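Local coordinates for carbohydrate binding module family 33 and 10 domain protein (Teredinibacter turnerae, PDB 6RW7) that is an AA10 lytic polysaccharide monooxygenase, here its copper-binding catalytic domain, and probably binds cellulose and breaks its chains by oxidation, at residues T119-F123 and T132-F136; H66-F70 and F195-V199; P140-E144 and V168-P173. All coordinates share one frame; numbering follows the deposited sequence.

Contact 1 of 3, residues T119-F123 and T132-F136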
loop_
_atom_site.group_PDB
_atom_site.type_symbol
_atom_site.label_atom_id
_atom_site.label_comp_id
_atom_site.label_asym_id
_atom_site.label_seq_id
_atom_site.Cartn_x
_atom_site.Cartn_y
_atom_site.Cartn_z
ATOM N N THR A 119 8.120 3.736 -7.399
ATOM C CA THR A 119 8.679 3.289 -8.685
ATOM C C THR A 119 9.834 4.217 -9.095
ATOM O O THR A 119 9.868 5.405 -8.732
ATOM C CB THR A 119 7.567 3.146 -9.727
ATOM O OG1 THR A 119 6.688 4.276 -9.634
ATOM C CG2 THR A 119 6.792 1.857 -9.545
ATOM N N LYS A 120 10.775 3.657 -9.834
ATOM C CA LYS A 120 11.927 4.390 -10.387
ATOM C C LYS A 120 11.423 5.514 -11.279
ATOM O O LYS A 120 10.331 5.452 -11.839
ATOM C CB LYS A 120 12.809 3.435 -11.173
ATOM C CG LYS A 120 13.498 2.366 -10.355
ATOM C CD LYS A 120 14.535 1.634 -11.171
ATOM C CE LYS A 120 15.527 0.900 -10.301
ATOM N NZ LYS A 120 14.990 -0.409 -9.926
ATOM N N PRO A 121 12.221 6.582 -11.450
ATOM C CA PRO A 121 11.737 7.729 -12.212
ATOM C C PRO A 121 11.368 7.405 -13.665
ATOM O O PRO A 121 10.473 8.029 -14.181
ATOM C CB PRO A 121 12.865 8.757 -12.112
ATOM C CG PRO A 121 14.050 7.990 -11.638
ATOM C CD PRO A 121 13.545 6.802 -10.848
ATOM N N GLY A 122 12.055 6.447 -14.280
ATOM C CA GLY A 122 11.840 6.033 -15.681
ATOM C C GLY A 122 10.807 4.933 -15.824
ATOM O O GLY A 122 10.615 4.424 -16.933
ATOM N N PHE A 123 10.096 4.576 -14.757
ATOM C CA PHE A 123 9.064 3.509 -14.795
ATOM C C PHE A 123 7.975 3.818 -15.831
ATOM O O PHE A 123 7.497 4.951 -15.879
ATOM C CB PHE A 123 8.407 3.409 -13.409
ATOM C CG PHE A 123 7.188 2.521 -13.306
ATOM C CD1 PHE A 123 7.291 1.141 -13.411
ATOM C CD2 PHE A 123 5.932 3.063 -13.085
ATOM C CE1 PHE A 123 6.172 0.330 -13.270
ATOM C CE2 PHE A 123 4.815 2.245 -12.944
ATOM C CZ PHE A 123 4.940 0.879 -13.013
ATOM N N THR A 132 7.242 -5.667 -10.723
ATOM C CA THR A 132 8.462 -6.394 -10.329
ATOM C C THR A 132 9.298 -5.466 -9.472
ATOM O O THR A 132 9.093 -4.227 -9.535
ATOM C CB THR A 132 9.286 -6.860 -11.542
ATOM O OG1 THR A 132 9.929 -5.719 -12.115
ATOM C CG2 THR A 132 8.440 -7.565 -12.574
ATOM N N TRP A 133 10.251 -6.026 -8.740
ATOM C CA TRP A 133 11.161 -5.213 -7.904
ATOM C C TRP A 133 12.009 -4.298 -8.792
ATOM O O TRP A 133 12.391 -3.213 -8.320
ATOM C CB TRP A 133 11.993 -6.068 -6.946
ATOM C CG TRP A 133 11.092 -6.669 -5.916
ATOM C CD1 TRP A 133 10.824 -7.990 -5.738
ATOM C CD2 TRP A 133 10.272 -5.955 -4.978
ATOM N NE1 TRP A 133 9.904 -8.150 -4.750
ATOM C CE2 TRP A 133 9.539 -6.927 -4.267
ATOM C CE3 TRP A 133 10.084 -4.611 -4.659
ATOM C CZ2 TRP A 133 8.638 -6.605 -3.259
ATOM C CZ3 TRP A 133 9.201 -4.285 -3.651
ATOM C CH2 TRP A 133 8.466 -5.270 -2.980
ATOM N N ALA A 134 12.279 -4.684 -10.035
ATOM C CA ALA A 134 13.062 -3.838 -10.963
ATOM C C ALA A 134 12.311 -2.526 -11.244
ATOM O O ALA A 134 12.951 -1.562 -11.626
ATOM C CB ALA A 134 13.324 -4.600 -12.239
ATOM N N ASP A 135 10.993 -2.468 -11.037
ATOM C CA ASP A 135 10.199 -1.234 -11.244
ATOM C C ASP A 135 10.446 -0.232 -10.113
ATOM O O ASP A 135 10.119 0.949 -10.313
ATOM C CB ASP A 135 8.707 -1.543 -11.288
ATOM C CG ASP A 135 8.280 -2.396 -12.466
ATOM O OD1 ASP A 135 8.890 -2.215 -13.558
ATOM O OD2 ASP A 135 7.312 -3.206 -12.310
ATOM N N PHE A 136 10.937 -0.674 -8.958
ATOM C CA PHE A 136 10.966 0.134 -7.723
ATOM C C PHE A 136 12.379 0.547 -7.362
ATOM O O PHE A 136 13.356 -0.169 -7.667
ATOM C CB PHE A 136 10.363 -0.630 -6.541
ATOM C CG PHE A 136 8.863 -0.656 -6.623
ATOM C CD1 PHE A 136 8.184 -1.634 -7.339
ATOM C CD2 PHE A 136 8.122 0.314 -5.979
ATOM C CE1 PHE A 136 6.803 -1.612 -7.452
ATOM C CE2 PHE A 136 6.743 0.328 -6.094
ATOM C CZ PHE A 136 6.088 -0.647 -6.800
#

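Contact 2 of 3, residues H66-F70 and F195-V199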
loop_
_atom_site.group_PDB
_atom_site.type_symbol
_atom_site.label_atom_id
_atom_site.label_comp_id
_atom_site.label_asym_id
_atom_site.label_seq_id
_atom_site.Cartn_x
_atom_site.Cartn_y
_atom_site.Cartn_z
ATOM N N HIS A 66 6.107 -11.393 -5.736
ATOM C CA HIS A 66 5.102 -10.319 -5.905
ATOM C C HIS A 66 5.454 -9.099 -5.058
ATOM O O HIS A 66 6.092 -9.213 -3.994
ATOM C CB HIS A 66 3.698 -10.829 -5.569
ATOM C CG HIS A 66 3.311 -12.091 -6.267
ATOM N ND1 HIS A 66 2.818 -12.097 -7.565
ATOM C CD2 HIS A 66 3.353 -13.384 -5.855
ATOM C CE1 HIS A 66 2.561 -13.359 -7.908
ATOM N NE2 HIS A 66 2.874 -14.159 -6.873
ATOM N N VAL A 67 5.020 -7.940 -5.541
ATOM C CA VAL A 67 5.216 -6.653 -4.837
ATOM C C VAL A 67 4.051 -6.404 -3.875
ATOM O O VAL A 67 4.226 -6.567 -2.663
ATOM C CB VAL A 67 5.390 -5.531 -5.870
ATOM C CG1 VAL A 67 5.417 -4.187 -5.171
ATOM C CG2 VAL A 67 6.643 -5.773 -6.727
ATOM N N CYS A 68 2.886 -6.020 -4.377
ATOM C CA CYS A 68 1.802 -5.470 -3.522
ATOM C C CYS A 68 1.329 -6.521 -2.510
ATOM O O CYS A 68 1.030 -6.129 -1.379
ATOM C CB CYS A 68 0.659 -4.933 -4.359
ATOM S SG CYS A 68 1.225 -3.576 -5.416
ATOM N N GLY A 69 1.250 -7.792 -2.913
ATOM C CA GLY A 69 0.795 -8.878 -2.025
ATOM C C GLY A 69 1.911 -9.370 -1.126
ATOM O O GLY A 69 1.635 -10.096 -0.163
ATOM N N PHE A 70 3.161 -9.067 -1.498
ATOM C CA PHE A 70 4.414 -9.465 -0.803
ATOM C C PHE A 70 4.430 -10.969 -0.463
ATOM O O PHE A 70 4.996 -11.341 0.585
ATOM C CB PHE A 70 4.644 -8.585 0.425
ATOM C CG PHE A 70 6.108 -8.341 0.646
ATOM C CD1 PHE A 70 6.811 -7.445 -0.147
ATOM C CD2 PHE A 70 6.805 -9.066 1.596
ATOM C CE1 PHE A 70 8.168 -7.255 0.027
ATOM C CE2 PHE A 70 8.166 -8.871 1.764
ATOM C CZ PHE A 70 8.843 -7.958 0.992
ATOM N N PHE A 195 1.815 -5.126 7.458
ATOM C CA PHE A 195 0.738 -4.978 6.459
ATOM C C PHE A 195 1.263 -4.175 5.284
ATOM O O PHE A 195 2.180 -3.340 5.462
ATOM C CB PHE A 195 -0.492 -4.333 7.093
ATOM C CG PHE A 195 -1.069 -5.213 8.162
ATOM C CD1 PHE A 195 -0.628 -5.097 9.466
ATOM C CD2 PHE A 195 -2.011 -6.186 7.845
ATOM C CE1 PHE A 195 -1.117 -5.955 10.438
ATOM C CE2 PHE A 195 -2.480 -7.055 8.814
ATOM C CZ PHE A 195 -2.023 -6.937 10.100
ATOM N N PHE A 196 0.763 -4.501 4.105
ATOM C CA PHE A 196 1.268 -3.975 2.822
ATOM C C PHE A 196 0.155 -3.258 2.072
ATOM O O PHE A 196 -0.957 -3.715 2.063
ATOM C CB PHE A 196 1.849 -5.108 1.969
ATOM C CG PHE A 196 2.915 -5.882 2.684
ATOM C CD1 PHE A 196 2.586 -6.961 3.489
ATOM C CD2 PHE A 196 4.236 -5.485 2.605
ATOM C CE1 PHE A 196 3.575 -7.643 4.172
ATOM C CE2 PHE A 196 5.228 -6.172 3.288
ATOM C CZ PHE A 196 4.884 -7.246 4.077
ATOM N N SER A 197 0.497 -2.169 1.396
ATOM C CA SER A 197 -0.508 -1.368 0.669
ATOM C C SER A 197 0.158 -0.661 -0.506
ATOM O O SER A 197 1.202 -0.012 -0.307
ATOM C CB SER A 197 -1.185 -0.431 1.622
ATOM O OG SER A 197 -2.356 0.162 1.073
ATOM N N CYS A 198 -0.394 -0.829 -1.704
ATOM C CA CYS A 198 0.056 -0.130 -2.929
ATOM C C CYS A 198 -0.888 1.018 -3.276
ATOM O O CYS A 198 -2.104 0.843 -3.180
ATOM C CB CYS A 198 0.122 -1.079 -4.112
ATOM S SG CYS A 198 1.632 -2.074 -4.066
ATOM N N VAL A 199 -0.329 2.131 -3.724
ATOM C CA VAL A 199 -1.101 3.313 -4.159
ATOM C C VAL A 199 -0.723 3.622 -5.607
ATOM O O VAL A 199 0.474 3.852 -5.885
ATOM C CB VAL A 199 -0.825 4.528 -3.256
ATOM C CG1 VAL A 199 -1.796 5.643 -3.597
ATOM C CG2 VAL A 199 -0.914 4.170 -1.779
HETATM O O HOH W 1 -1.152 -4.610 -0.804
#

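Contact 3 of 3, residues P140-E144 and V168-P173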
loop_
_atom_site.group_PDB
_atom_site.type_symbol
_atom_site.label_atom_id
_atom_site.label_comp_id
_atom_site.label_asym_id
_atom_site.label_seq_id
_atom_site.Cartn_x
_atom_site.Cartn_y
_atom_site.Cartn_z
ATOM N N PRO A 140 13.856 2.767 0.462
ATOM C CA PRO A 140 12.626 3.526 0.677
ATOM C C PRO A 140 12.866 5.039 0.601
ATOM O O PRO A 140 13.914 5.494 1.021
ATOM C CB PRO A 140 12.155 3.123 2.080
ATOM C CG PRO A 140 13.350 2.479 2.726
ATOM C CD PRO A 140 14.298 2.014 1.638
ATOM N N PHE A 141 11.873 5.792 0.134
ATOM C CA PHE A 141 11.938 7.274 0.145
ATOM C C PHE A 141 11.463 7.816 1.492
ATOM O O PHE A 141 11.734 8.971 1.795
ATOM C CB PHE A 141 11.130 7.862 -1.006
ATOM C CG PHE A 141 9.631 7.767 -0.882
ATOM C CD1 PHE A 141 8.909 8.711 -0.178
ATOM C CD2 PHE A 141 8.936 6.745 -1.501
ATOM C CE1 PHE A 141 7.527 8.637 -0.095
ATOM C CE2 PHE A 141 7.555 6.684 -1.457
ATOM C CZ PHE A 141 6.856 7.611 -0.724
ATOM N N CYS A 142 10.761 7.008 2.288
ATOM C CA CYS A 142 10.262 7.432 3.606
ATOM C C CYS A 142 10.327 6.209 4.512
ATOM O O CYS A 142 9.876 5.146 4.094
ATOM C CB CYS A 142 8.852 7.983 3.457
ATOM S SG CYS A 142 8.142 8.682 4.969
ATOM N N ASP A 143 10.963 6.340 5.662
ATOM C CA ASP A 143 11.159 5.208 6.597
ATOM C C ASP A 143 11.173 5.840 7.978
ATOM O O ASP A 143 12.176 6.482 8.324
ATOM C CB ASP A 143 12.415 4.409 6.252
ATOM C CG ASP A 143 12.670 3.231 7.178
ATOM O OD1 ASP A 143 11.886 3.010 8.097
ATOM O OD2 ASP A 143 13.671 2.598 7.000
ATOM N N GLU A 144 10.036 5.781 8.658
ATOM C CA GLU A 144 9.831 6.489 9.930
ATOM C C GLU A 144 9.531 5.440 10.984
ATOM O O GLU A 144 8.510 4.730 10.844
ATOM C CB GLU A 144 8.736 7.532 9.785
ATOM C CG GLU A 144 9.106 8.625 8.804
ATOM C CD GLU A 144 10.277 9.518 9.181
ATOM O OE1 GLU A 144 10.766 9.456 10.340
ATOM O OE2 GLU A 144 10.753 10.252 8.285
ATOM N N VAL A 168 1.410 9.558 8.619
ATOM C CA VAL A 168 2.878 9.669 8.452
ATOM C C VAL A 168 3.135 10.775 7.446
ATOM O O VAL A 168 2.575 10.689 6.347
ATOM C CB VAL A 168 3.537 8.399 7.899
ATOM C CG1 VAL A 168 5.045 8.452 8.076
ATOM C CG2 VAL A 168 2.964 7.114 8.404
ATOM N N THR A 169 4.052 11.685 7.744
ATOM C CA THR A 169 4.452 12.750 6.799
ATOM C C THR A 169 5.754 12.338 6.119
ATOM O O THR A 169 6.702 11.941 6.822
ATOM C CB THR A 169 4.506 14.088 7.536
ATOM O OG1 THR A 169 3.206 14.278 8.090
ATOM C CG2 THR A 169 4.865 15.229 6.614
ATOM N N CYS A 170 5.788 12.421 4.792
ATOM C CA CYS A 170 6.910 11.927 3.971
ATOM C C CYS A 170 7.273 13.003 2.956
ATOM O O CYS A 170 6.380 13.740 2.522
ATOM C CB CYS A 170 6.538 10.655 3.216
ATOM S SG CYS A 170 6.215 9.187 4.236
ATOM N N ASN A 171 8.533 13.016 2.537
ATOM C CA ASN A 171 8.992 13.814 1.377
ATOM C C ASN A 171 8.900 12.924 0.134
ATOM O O ASN A 171 9.786 12.082 -0.069
ATOM C CB ASN A 171 10.419 14.314 1.606
ATOM C CG ASN A 171 10.928 15.177 0.478
ATOM O OD1 ASN A 171 10.151 15.811 -0.234
ATOM N ND2 ASN A 171 12.239 15.182 0.297
ATOM N N VAL A 172 7.869 13.113 -0.677
ATOM C CA VAL A 172 7.657 12.307 -1.900
ATOM C C VAL A 172 8.602 12.808 -2.977
ATOM O O VAL A 172 8.638 14.001 -3.246
ATOM C CB VAL A 172 6.187 12.367 -2.330
ATOM C CG1 VAL A 172 5.960 11.565 -3.594
ATOM C CG2 VAL A 172 5.268 11.852 -1.225
ATOM N N PRO A 173 9.397 11.909 -3.596
ATOM C CA PRO A 173 10.305 12.303 -4.671
ATOM C C PRO A 173 9.576 12.904 -5.870
ATOM O O PRO A 173 8.419 12.569 -6.132
ATOM C CB PRO A 173 10.980 10.984 -5.079
ATOM C CG PRO A 173 10.871 10.104 -3.860
ATOM C CD PRO A 173 9.546 10.488 -3.245
HETATM O O HOH W 2 10.384 11.001 3.479
HETATM O O HOH W 3 9.401 12.019 6.769
#

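Contact 1 of 3, residues T119-F123 and T132-F136
Thr119 and Phe136 meet in a single beta bridge, their CA atoms 4.0 Å apart, where the chain leaves strand 111-118 of the immunoglobulin-like beta sandwich for a type I turn, Lys120 to Phe123. Phe136 directly follows the 3-10 turn 133-135 of the same loop. Lys120 N gives a nearly straight hydrogen bond to Asp135 O (2.8 Å, 166° at the hydrogen). The lysine side chain then runs beside the 3-10 turn and bends at its last torsion (chi4 84°), which brings NZ between two carbonyls: it bonds to Phe136 O at 2.8 Å and to Ala134 O at 2.9 Å, above the plane of each. With an alanine here both NZ bonds vanish, and the carbonyls of Ala134 and Phe136 would probably lose the charged group that ties them to the 120-123 turn. Thr119 CG2 lies between two aromatic rings, over the centre of Phe123 and, as a CH-pi contact 3.8 Å from the centroid, over a face of Phe136; its OG1 turns elsewhere, to His179 and Val180 of strand 178-187. The carboxylate of Asp135 comes up to the edge of the Phe123 ring, CG 3.5 Å from CE1, with OD1 near the ring plane and the two planes 66° apart. A salt bridge from Arg129 helps hold it, and Asp135 OD2 also accepts Thr132 N at 2.9 Å, the N-H arriving from above the carboxylate plane.

Contact 2 of 3, residues H66-F70 and F195-V199
In Cys68 the SG stands anti to the carbonyl carbon, beside the backbone N (chi1 -62°), and a like torsion in Cys198 turns its sulfur to meet it, SG to SG 2.1 Å, in a disulfide with a left-handed chi3 of -97°. Arg10 of helix 10-17 and Phe182 of strand 178-187 pack around Cys198. Phe70, two residues after Cys68, and Phe196, two before Cys198, lie with their planes 10° apart but offset, little of one ring lying over the other. Phe196 CE2 sits over the Phe70 ring near its rim, 3.5 Å from CG, while Phe70 CB hangs over the centre of the Phe196 ring in a CH-pi contact, 3.7 Å from the centroid. In this immunoglobulin-like sandwich the pair and the disulfide fasten the long loop between strands 52-54 and 89-90, at its type I turn Val67 to Phe70, onto strand 193-202. That strand reaches the active site: Phe195 meets the ring of His1, a copper(I) ligand, and the Phe196 side chain is about 12 Å from the ion. No direct hydrogen bond joins the segments. A water spans them instead, donating to Cys68 O at 2.7 Å and, weakly, to Phe196 O at 3.0 Å.

Contact 3 of 3, residues P140-E144 and V168-P173
Covalently, Cys142 and Cys170 join the two sheets of the beta sandwich: strand 142-145 belongs to the mixed sheet, strand 165-172 to the four-stranded antiparallel one, and the short segments run nearly antiparallel (151°) with their axes 7.4 Å apart. Cys142 SG and Cys170 SG are 2.1 Å apart, with chi3 -74°. The Cys142 half of the disulfide sits in a classic beta bulge, in which Phe141 and Cys142 both face Phe116 of strand 111-118. Apolar packing centres on Phe141. Its CG lies between the backbone N and the carbonyl carbon (chi1 72°), which swings the ring toward the end of the facing strand; there Pro173 CD rests over one face, 3.6 Å from CD1, and the Phe141 CE1 corner touches Cys170 CB and Val172 CG2. On the far side of the disulfide, Glu144 CG packs against Val168 CG1 at 4.1 Å. Polar links run through water, since no direct hydrogen bond crosses between the segments. One water donates to Phe141 O and accepts from Asn171 N. Glu144 OE1 is hydrogen-bonded to ND2 of Asn154, a residue of the sodium site, while OE2 takes a hydrogen bond from a second water 2.7 Å away, which also donates to Thr169 O at 2.7 Å.

In the fold
The three contacts are spread through one catalytic domain, their centres 14 to 17 Å apart. The chain makes 66-70 first, then both halves of contact 1, then both halves of contact 3, and returns with 195-199, so contact 2 spans the other two. Contacts 1 and 2 touch: Trp133 CZ2 lies 3.4 Å from Phe70 CE1, and Phe136 rests on Val67, so the loops holding 132-136 and 66-70 pack directly on each other. Segments 132-136 and 140-144 almost adjoin in the sequence, yet contacts 1 and 3 do not otherwise touch. Contacts 2 and 3 both draw on the mixed sheet, and their disulfides tie the domain covalently at two separate places, the contact centres 16 Å apart.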